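Local structure of tail spike protein gp49 (Pseudomonas phage LKA1, 4RU4) at residues Gly95-Arg101 with Ser210-Val214; Ala120-Ile124 with Phe136-Leu142; Tyr540-Val546 with Gln596-Glu601. The protein forms the trimeric tailspike of the phage and acts as a lyase that probably degrades the O-specific polysaccharide of the Pseudomonas host during virus entry. All coordinates share one frame; numbering follows the deposited sequence.

Interaction 1 of 3, residues Gly95-Arg101 with Ser210-Val214; sequences GATSIIR and SIQIV
Gln212 and Ile99 stand side by side and point the same way, a pair from neighbouring parallel strands of the beta-helix. CG1 of Ile99 lies 3.9 Å from NE2 of Gln212. With CG anti to the backbone N (chi1 171°) and the chain extended beyond it, Gln212 carries its amide back to the turn Gly95-Ser98, a type I beta turn. There NE2 donates to Ala96 O over 2.7 Å, on a carbonyl lone pair and within 1° of the Gln212 amide plane. On the same face CG2 of Ile99 meets CG2 of Val214 at 4.1 Å, while Arg101 runs alongside Val214 and brings NH1 to 3.7 Å from Val214 CG1; its NH2 forms a salt bridge with Asp76. The other face is aliphatic: Ile100 CD1 reaches Ile211 CD1 at 4.1 Å. Between the faces runs a parallel ladder, Gln212 N to Ser98 O, Ile100 N to Gln212 O and Val214 N to Ile100 O. Gly95 N also donates to Ser210 O, from above the carbonyl plane. Main-chain bonds thus join successive coils of the solenoid, and a primary amide ties the turn to the next coil; the bond lies in the amide plane, which helps set the rotation of the Gln212 head group.

Interaction 2 of 3, residues Ala120-Ile124 with Phe136-Leu142; sequences ALPNI and FASTPNL
CG2 of Ile124 sits over one face of the Phe136 ring, 3.7 Å from the centroid and 19° off the ring normal, a CH-pi contact. CB of Pro140 lies over the opposite face, offset toward the rim, which leaves the ring clamped between a methyl and a proline. Its edge is met by the backbone of Pro122: the carbonyl oxygen of Pro122 approaches CD2 of Phe136 to 3.2 Å, near the ring plane. Ile124 can present CG2 because its CG1 stands between the backbone N and the carbonyl carbon (chi1 63°), with CG2 beside the N.

Around this core lie further van der Waals contacts. The Pro122 ring fits into the curve of 136-142, its CG 3.4 Å from OG of Ser138 and its CD in apolar contact with CD2 of Phe136 at 4.1 Å. Leu121 makes an apolar contact with both methyls: CD2 approaches CG of Leu142 to 3.9 Å and CD1 packs on the Leu142 methyls, the two side chains crossing at a slant, while CB touches Phe136 CE2.

The backbones are held by one bond, Ala137 N to Asn123 O, 2.7 Å long with an N-H...O angle of 157°; the same oxygen receives a CA-H...O contact from Phe136. Beside it the backbones of Ile124 and Phe136 form a single bridge. Farther out, Ile198 of strand 197-202 touches Leu121, Ile124 and Phe136, Val181 of strand 180-183 backs Phe136 and Pro140, and Phe148 of strand 147-151 covers Leu121 and Leu142.

Both segments are loops of the first Ig-like domain. With one hydrogen bond between them, their cohesion probably rests largely on apolar packing and on the CH-pi contact with Phe136.

Interaction 3 of 3, residues Tyr540-Val546 with Gln596-Glu601; sequences YPKAPTV and QAGIYE
Thr545 and Gly598 form an antiparallel hydrogen-bonded pair where strands 545-551 and 590-600 meet, in the C-terminal region that includes the second Ig-like domain. Thr545 N donates to Gly598 O over 2.8 Å, nearly along the carbonyl axis, and Gly598 N returns a bond to Thr545 O at 3.1 Å. The next pair, Val546 with Ala597, is non-hydrogen-bonded, and there the carbonyls meet CA-H groups: Ala597 CA contacts Thr545 O, and Val546 CA contacts Gln596 O. Val546 N is instead taken by Asn594 OD1 of the third subunit.

Thr545 O has a second donor, a water that in turn accepts from Tyr600 OH and lies at the edge of the Tyr600 ring, in its plane. A different water joins Thr545 OG1 to Tyr600 N and accepts from that amide, so two water bridges link Thr545 to Tyr600. Gly598 suits this site, since a CB would clash with Tyr600 OH; the Tyr600 ring lies with one face against Gly598 C.

Tyr540 OH comes within 3.0 Å of Ala597 O, but its hydrogen bond is with Pro513 O. Pro544 CB sits over the centre of one face of the Tyr540 ring, at 3.9 Å from its plane. Ile599 CD1 packs against the loop, 4.0 Å from Tyr540 CD1 and 3.9 Å from Pro541 CD.

At the far end Lys542, extended beyond CG, meets Glu601 from the opposite direction. Glu601 OE1 is engaged by Met510 N, which divides the carboxylate between two donors and would probably stabilise its negative charge. The salt bridge itself spans 2.6 Å from Lys542 NZ to Glu601 OE2, using the syn lone pair of that oxygen.

How the interactions relate
Interaction 1 and interaction 3 stand on opposite sides of the chain's centre, their own centres about 63 Å apart, so they mark early and late parts of an elongated molecule. The first joins strands 98-107 and 212-214 of the parallel beta-helix; the third pairs strands 545-551 and 590-600 antiparallel. Interaction 2 is nested in sequence within the loop closed by interaction 1, in an Ig-like domain inserted between those strands, with centres about 43 Å apart. Interaction 3 comes later, its centre about 60 Å from that of interaction 2. None touches another. Interactions 1 and 3 reach neighbouring subunits, whereas no other chain of the assembly touches interaction 2.

Interaction 1 of 3, residues Gly95-Arg101 with Ser210-Val214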
loop_
_atom_site.group_PDB
_atom_site.type_symbol
_atom_site.label_atom_id
_atom_site.label_comp_id
_atom_site.label_asym_id
_atom_site.label_seq_id
_atom_site.Cartn_x
_atom_site.Cartn_y
_atom_site.Cartn_z
ATOM N N GLY B 95 21.354 0.689 22.266
ATOM C CA GLY B 95 20.047 1.302 22.186
ATOM C C GLY B 95 20.081 2.732 22.696
ATOM O O GLY B 95 21.118 3.401 22.686
ATOM N N ALA B 96 18.932 3.203 23.151
ATOM C CA ALA B 96 18.753 4.614 23.468
ATOM C C ALA B 96 19.570 5.037 24.680
ATOM O O ALA B 96 19.692 6.227 24.946
ATOM C CB ALA B 96 17.256 4.920 23.703
ATOM N N THR B 97 20.123 4.066 25.419
ATOM C CA THR B 97 20.966 4.397 26.584
ATOM C C THR B 97 22.421 4.632 26.191
ATOM O O THR B 97 23.235 5.014 27.032
ATOM C CB THR B 97 20.922 3.303 27.671
ATOM O OG1 THR B 97 21.141 2.037 27.055
ATOM C CG2 THR B 97 19.564 3.292 28.377
ATOM N N SER B 98 22.751 4.391 24.924
ATOM C CA SER B 98 24.078 4.705 24.404
ATOM C C SER B 98 24.001 6.112 23.821
ATOM O O SER B 98 23.634 6.303 22.640
ATOM C CB SER B 98 24.509 3.693 23.337
ATOM O OG SER B 98 24.732 2.396 23.884
ATOM N N ILE B 99 24.308 7.094 24.659
ATOM C CA ILE B 99 24.053 8.498 24.343
ATOM C C ILE B 99 25.306 9.269 23.996
ATOM O O ILE B 99 26.295 9.248 24.750
ATOM C CB ILE B 99 23.367 9.182 25.536
ATOM C CG1 ILE B 99 21.963 8.609 25.718
ATOM C CG2 ILE B 99 23.324 10.709 25.380
ATOM C CD1 ILE B 99 21.412 8.807 27.127
ATOM N N ILE B 100 25.270 9.949 22.850
ATOM C CA ILE B 100 26.331 10.881 22.468
ATOM C C ILE B 100 25.770 12.306 22.590
ATOM O O ILE B 100 24.753 12.636 21.975
ATOM C CB ILE B 100 26.816 10.640 21.019
ATOM C CG1 ILE B 100 27.397 9.239 20.858
ATOM C CG2 ILE B 100 27.828 11.694 20.609
ATOM C CD1 ILE B 100 27.592 8.826 19.373
ATOM N N ARG B 101 26.425 13.138 23.387
ATOM C CA ARG B 101 25.828 14.403 23.825
ATOM C C ARG B 101 26.808 15.555 23.688
ATOM O O ARG B 101 27.711 15.703 24.513
ATOM C CB ARG B 101 25.380 14.303 25.304
ATOM C CG ARG B 101 24.536 15.500 25.782
ATOM C CD ARG B 101 24.349 15.508 27.313
ATOM N NE ARG B 101 23.696 14.272 27.745
ATOM C CZ ARG B 101 22.378 14.088 27.751
ATOM N NH1 ARG B 101 21.556 15.053 27.351
ATOM N NH2 ARG B 101 21.869 12.936 28.144
ATOM N N SER B 210 21.431 1.918 16.826
ATOM C CA SER B 210 21.183 1.620 18.232
ATOM C C SER B 210 21.946 2.532 19.151
ATOM O O SER B 210 22.624 2.055 20.083
ATOM C CB SER B 210 21.573 0.175 18.499
ATOM O OG SER B 210 20.672 -0.693 17.839
ATOM N N ILE B 211 21.854 3.834 18.870
ATOM C CA ILE B 211 22.443 4.870 19.709
ATOM C C ILE B 211 21.422 6.010 19.801
ATOM O O ILE B 211 20.434 6.053 19.051
ATOM C CB ILE B 211 23.774 5.419 19.140
ATOM C CG1 ILE B 211 23.563 6.001 17.729
ATOM C CG2 ILE B 211 24.875 4.347 19.140
ATOM C CD1 ILE B 211 24.640 6.986 17.262
ATOM N N GLN B 212 21.654 6.901 20.743
ATOM C CA GLN B 212 20.895 8.141 20.839
ATOM C C GLN B 212 21.851 9.335 20.768
ATOM O O GLN B 212 22.868 9.379 21.467
ATOM C CB GLN B 212 20.067 8.180 22.124
ATOM C CG GLN B 212 19.421 9.561 22.400
ATOM C CD GLN B 212 18.347 9.537 23.483
ATOM O OE1 GLN B 212 17.537 10.453 23.553
ATOM N NE2 GLN B 212 18.343 8.500 24.339
ATOM N N ILE B 213 21.545 10.271 19.883
ATOM C CA ILE B 213 22.280 11.529 19.814
ATOM C C ILE B 213 21.380 12.589 20.438
ATOM O O ILE B 213 20.257 12.791 19.972
ATOM C CB ILE B 213 22.569 11.885 18.351
ATOM C CG1 ILE B 213 23.646 10.958 17.809
ATOM C CG2 ILE B 213 22.996 13.380 18.200
ATOM C CD1 ILE B 213 23.794 11.071 16.323
ATOM N N VAL B 214 21.834 13.238 21.516
ATOM C CA VAL B 214 21.092 14.395 22.026
ATOM C C VAL B 214 21.879 15.610 21.592
ATOM O O VAL B 214 22.833 16.022 22.277
ATOM C CB VAL B 214 20.938 14.357 23.536
ATOM C CG1 VAL B 214 20.118 15.574 24.031
ATOM C CG2 VAL B 214 20.276 13.033 23.951
#

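Interaction 2 of 3, residues Ala120-Ile124 with Phe136-Leu142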
loop_
_atom_site.group_PDB
_atom_site.type_symbol
_atom_site.label_atom_id
_atom_site.label_comp_id
_atom_site.label_asym_id
_atom_site.label_seq_id
_atom_site.Cartn_x
_atom_site.Cartn_y
_atom_site.Cartn_z
ATOM N N ALA B 120 36.834 11.861 -10.274
ATOM C CA ALA B 120 36.590 12.134 -11.688
ATOM C C ALA B 120 36.795 10.885 -12.531
ATOM O O ALA B 120 37.771 10.181 -12.342
ATOM C CB ALA B 120 37.514 13.272 -12.196
ATOM N N LEU B 121 35.861 10.633 -13.446
ATOM C CA LEU B 121 35.968 9.570 -14.451
ATOM C C LEU B 121 36.158 10.271 -15.790
ATOM O O LEU B 121 35.914 11.472 -15.880
ATOM C CB LEU B 121 34.667 8.744 -14.485
ATOM C CG LEU B 121 34.464 7.724 -13.355
ATOM C CD1 LEU B 121 32.977 7.307 -13.224
ATOM C CD2 LEU B 121 35.352 6.499 -13.598
ATOM N N PRO B 122 36.557 9.534 -16.843
ATOM C CA PRO B 122 36.585 10.218 -18.147
ATOM C C PRO B 122 35.192 10.722 -18.577
ATOM O O PRO B 122 34.156 10.271 -18.048
ATOM C CB PRO B 122 37.070 9.123 -19.112
ATOM C CG PRO B 122 37.736 8.077 -18.251
ATOM C CD PRO B 122 36.940 8.110 -16.955
ATOM N N ASN B 123 35.179 11.658 -19.527
ATOM C CA ASN B 123 33.941 12.166 -20.112
ATOM C C ASN B 123 33.222 11.112 -20.949
ATOM O O ASN B 123 33.796 10.077 -21.299
ATOM C CB ASN B 123 34.225 13.418 -20.958
ATOM C CG ASN B 123 34.721 14.588 -20.113
ATOM O OD1 ASN B 123 34.325 14.742 -18.947
ATOM N ND2 ASN B 123 35.612 15.404 -20.683
ATOM N N ILE B 124 31.961 11.386 -21.277
ATOM C CA ILE B 124 31.158 10.453 -22.051
ATOM C C ILE B 124 30.574 11.111 -23.311
ATOM O O ILE B 124 30.454 12.338 -23.367
ATOM C CB ILE B 124 29.998 9.871 -21.190
ATOM C CG1 ILE B 124 29.025 10.977 -20.750
ATOM C CG2 ILE B 124 30.553 9.139 -19.948
ATOM C CD1 ILE B 124 27.686 10.411 -20.146
ATOM N N PHE B 136 32.501 5.966 -22.650
ATOM C CA PHE B 136 33.509 6.818 -22.043
ATOM C C PHE B 136 34.611 7.154 -23.031
ATOM O O PHE B 136 34.953 6.340 -23.899
ATOM C CB PHE B 136 34.100 6.128 -20.814
ATOM C CG PHE B 136 33.205 6.202 -19.603
ATOM C CD1 PHE B 136 32.244 5.229 -19.372
ATOM C CD2 PHE B 136 33.325 7.248 -18.707
ATOM C CE1 PHE B 136 31.418 5.289 -18.243
ATOM C CE2 PHE B 136 32.494 7.325 -17.583
ATOM C CZ PHE B 136 31.526 6.337 -17.371
ATOM N N ALA B 137 35.159 8.360 -22.899
ATOM C CA ALA B 137 36.190 8.841 -23.808
ATOM C C ALA B 137 37.470 8.021 -23.734
ATOM O O ALA B 137 38.238 7.986 -24.687
ATOM C CB ALA B 137 36.490 10.306 -23.536
ATOM N N SER B 138 37.707 7.362 -22.606
ATOM C CA SER B 138 38.920 6.562 -22.429
ATOM C C SER B 138 38.645 5.549 -21.328
ATOM O O SER B 138 37.566 5.584 -20.729
ATOM C CB SER B 138 40.117 7.454 -22.071
ATOM O OG SER B 138 39.960 8.056 -20.794
ATOM N N THR B 139 39.595 4.656 -21.054
ATOM C CA THR B 139 39.332 3.531 -20.134
ATOM C C THR B 139 38.844 3.956 -18.740
ATOM O O THR B 139 39.583 4.618 -18.022
ATOM C CB THR B 139 40.627 2.708 -19.894
ATOM O OG1 THR B 139 41.131 2.229 -21.142
ATOM C CG2 THR B 139 40.347 1.528 -18.970
ATOM N N PRO B 140 37.607 3.570 -18.347
ATOM C CA PRO B 140 37.111 3.979 -17.027
ATOM C C PRO B 140 37.477 3.002 -15.923
ATOM O O PRO B 140 37.435 1.791 -16.145
ATOM C CB PRO B 140 35.591 3.978 -17.213
ATOM C CG PRO B 140 35.349 2.921 -18.242
ATOM C CD PRO B 140 36.539 2.984 -19.177
ATOM N N ASN B 141 37.805 3.519 -14.740
ATOM C CA ASN B 141 38.123 2.649 -13.614
ATOM C C ASN B 141 36.839 2.186 -12.913
ATOM O O ASN B 141 36.538 2.616 -11.789
ATOM C CB ASN B 141 39.071 3.336 -12.623
ATOM C CG ASN B 141 39.512 2.405 -11.510
ATOM O OD1 ASN B 141 39.658 1.210 -11.726
ATOM N ND2 ASN B 141 39.674 2.941 -10.299
ATOM N N LEU B 142 36.096 1.311 -13.597
ATOM C CA LEU B 142 34.793 0.827 -13.130
ATOM C C LEU B 142 34.674 -0.687 -13.316
ATOM O O LEU B 142 35.183 -1.223 -14.299
ATOM C CB LEU B 142 33.672 1.517 -13.918
ATOM C CG LEU B 142 33.518 3.023 -13.709
ATOM C CD1 LEU B 142 32.518 3.585 -14.701
ATOM C CD2 LEU B 142 33.049 3.295 -12.270
#

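Interaction 3 of 3, residues Tyr540-Val546 with Gln596-Glu601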
loop_
_atom_site.group_PDB
_atom_site.type_symbol
_atom_site.label_atom_id
_atom_site.label_comp_id
_atom_site.label_asym_id
_atom_site.label_seq_id
_atom_site.Cartn_x
_atom_site.Cartn_y
_atom_site.Cartn_z
ATOM N N TYR B 540 -22.958 22.640 -14.091
ATOM C CA TYR B 540 -21.953 22.206 -15.065
ATOM C C TYR B 540 -21.108 23.386 -15.580
ATOM O O TYR B 540 -21.517 24.542 -15.460
ATOM C CB TYR B 540 -22.637 21.487 -16.247
ATOM C CG TYR B 540 -23.253 20.157 -15.875
ATOM C CD1 TYR B 540 -22.481 18.989 -15.874
ATOM C CD2 TYR B 540 -24.610 20.066 -15.517
ATOM C CE1 TYR B 540 -23.030 17.767 -15.522
ATOM C CE2 TYR B 540 -25.181 18.843 -15.146
ATOM C CZ TYR B 540 -24.381 17.684 -15.175
ATOM O OH TYR B 540 -24.927 16.463 -14.824
ATOM N N PRO B 541 -19.912 23.102 -16.145
ATOM C CA PRO B 541 -19.103 24.202 -16.696
ATOM C C PRO B 541 -19.721 24.848 -17.926
ATOM O O PRO B 541 -19.380 25.983 -18.235
ATOM C CB PRO B 541 -17.766 23.536 -17.074
ATOM C CG PRO B 541 -17.775 22.175 -16.413
ATOM C CD PRO B 541 -19.228 21.799 -16.217
ATOM N N LYS B 542 -20.613 24.141 -18.617
ATOM C CA LYS B 542 -21.305 24.676 -19.793
ATOM C C LYS B 542 -22.575 23.840 -19.945
ATOM O O LYS B 542 -22.754 22.891 -19.191
ATOM C CB LYS B 542 -20.427 24.536 -21.045
ATOM C CG LYS B 542 -19.981 23.088 -21.331
ATOM C CD LYS B 542 -18.871 23.068 -22.394
ATOM C CE LYS B 542 -18.577 21.654 -22.848
ATOM N NZ LYS B 542 -17.602 21.654 -23.993
ATOM N N ALA B 543 -23.455 24.183 -20.886
ATOM C CA ALA B 543 -24.688 23.403 -21.066
ATOM C C ALA B 543 -24.341 21.940 -21.299
ATOM O O ALA B 543 -23.512 21.607 -22.135
ATOM C CB ALA B 543 -25.499 23.927 -22.206
ATOM N N PRO B 544 -24.931 21.060 -20.499
ATOM C CA PRO B 544 -24.599 19.648 -20.638
ATOM C C PRO B 544 -25.368 18.998 -21.791
ATOM O O PRO B 544 -26.281 19.612 -22.374
ATOM C CB PRO B 544 -25.057 19.069 -19.301
ATOM C CG PRO B 544 -26.232 19.979 -18.897
ATOM C CD PRO B 544 -25.764 21.340 -19.311
ATOM N N THR B 545 -24.960 17.784 -22.140
ATOM C CA THR B 545 -25.684 16.971 -23.110
ATOM C C THR B 545 -26.884 16.367 -22.411
ATOM O O THR B 545 -26.728 15.638 -21.447
ATOM C CB THR B 545 -24.749 15.882 -23.660
ATOM O OG1 THR B 545 -23.589 16.530 -24.216
ATOM C CG2 THR B 545 -25.409 15.037 -24.763
ATOM N N VAL B 546 -28.080 16.708 -22.887
ATOM C CA VAL B 546 -29.334 16.360 -22.211
ATOM C C VAL B 546 -30.176 15.359 -23.017
ATOM O O VAL B 546 -30.341 15.526 -24.238
ATOM C CB VAL B 546 -30.174 17.661 -21.998
ATOM C CG1 VAL B 546 -31.566 17.348 -21.423
ATOM C CG2 VAL B 546 -29.395 18.636 -21.073
ATOM N N GLN B 596 -31.990 13.389 -18.272
ATOM C CA GLN B 596 -30.657 13.258 -17.706
ATOM C C GLN B 596 -29.673 14.172 -18.423
ATOM O O GLN B 596 -29.925 14.630 -19.538
ATOM C CB GLN B 596 -30.183 11.803 -17.731
ATOM C CG GLN B 596 -29.905 11.236 -19.132
ATOM C CD GLN B 596 -29.828 9.739 -19.075
ATOM O OE1 GLN B 596 -30.832 9.072 -18.841
ATOM N NE2 GLN B 596 -28.623 9.202 -19.195
ATOM N N ALA B 597 -28.557 14.447 -17.763
ATOM C CA ALA B 597 -27.622 15.465 -18.226
ATOM C C ALA B 597 -26.215 14.996 -17.863
ATOM O O ALA B 597 -26.014 14.406 -16.789
ATOM C CB ALA B 597 -27.930 16.832 -17.525
ATOM N N GLY B 598 -25.237 15.270 -18.726
ATOM C CA GLY B 598 -23.860 14.944 -18.409
ATOM C C GLY B 598 -22.956 15.515 -19.486
ATOM O O GLY B 598 -23.460 16.092 -20.454
ATOM N N ILE B 599 -21.635 15.418 -19.300
ATOM C CA ILE B 599 -20.732 15.845 -20.349
ATOM C C ILE B 599 -19.777 14.689 -20.654
ATOM O O ILE B 599 -19.203 14.102 -19.742
ATOM C CB ILE B 599 -20.019 17.178 -20.013
ATOM C CG1 ILE B 599 -21.052 18.315 -19.780
ATOM C CG2 ILE B 599 -19.088 17.575 -21.164
ATOM C CD1 ILE B 599 -20.441 19.680 -19.230
ATOM N N TYR B 600 -19.602 14.364 -21.936
ATOM C CA TYR B 600 -18.980 13.097 -22.295
ATOM C C TYR B 600 -18.057 13.289 -23.483
ATOM O O TYR B 600 -18.284 12.697 -24.527
ATOM C CB TYR B 600 -20.053 12.061 -22.687
ATOM C CG TYR B 600 -21.325 12.063 -21.843
ATOM C CD1 TYR B 600 -21.367 11.457 -20.597
ATOM C CD2 TYR B 600 -22.501 12.628 -22.333
ATOM C CE1 TYR B 600 -22.543 11.440 -19.846
ATOM C CE2 TYR B 600 -23.670 12.626 -21.593
ATOM C CZ TYR B 600 -23.698 12.030 -20.358
ATOM O OH TYR B 600 -24.891 12.035 -19.642
ATOM N N GLU B 601 -17.004 14.087 -23.311
ATOM C CA GLU B 601 -16.145 14.459 -24.432
ATOM C C GLU B 601 -14.814 13.689 -24.487
ATOM O O GLU B 601 -14.045 13.844 -25.431
ATOM C CB GLU B 601 -15.878 15.963 -24.382
ATOM C CG GLU B 601 -17.151 16.809 -24.549
ATOM C CD GLU B 601 -16.896 18.276 -24.314
ATOM O OE1 GLU B 601 -15.798 18.607 -23.816
ATOM O OE2 GLU B 601 -17.799 19.095 -24.610
HETATM O O HOH W 1 -21.024 15.697 -24.089
HETATM O O HOH W 2 -27.072 12.872 -20.946
#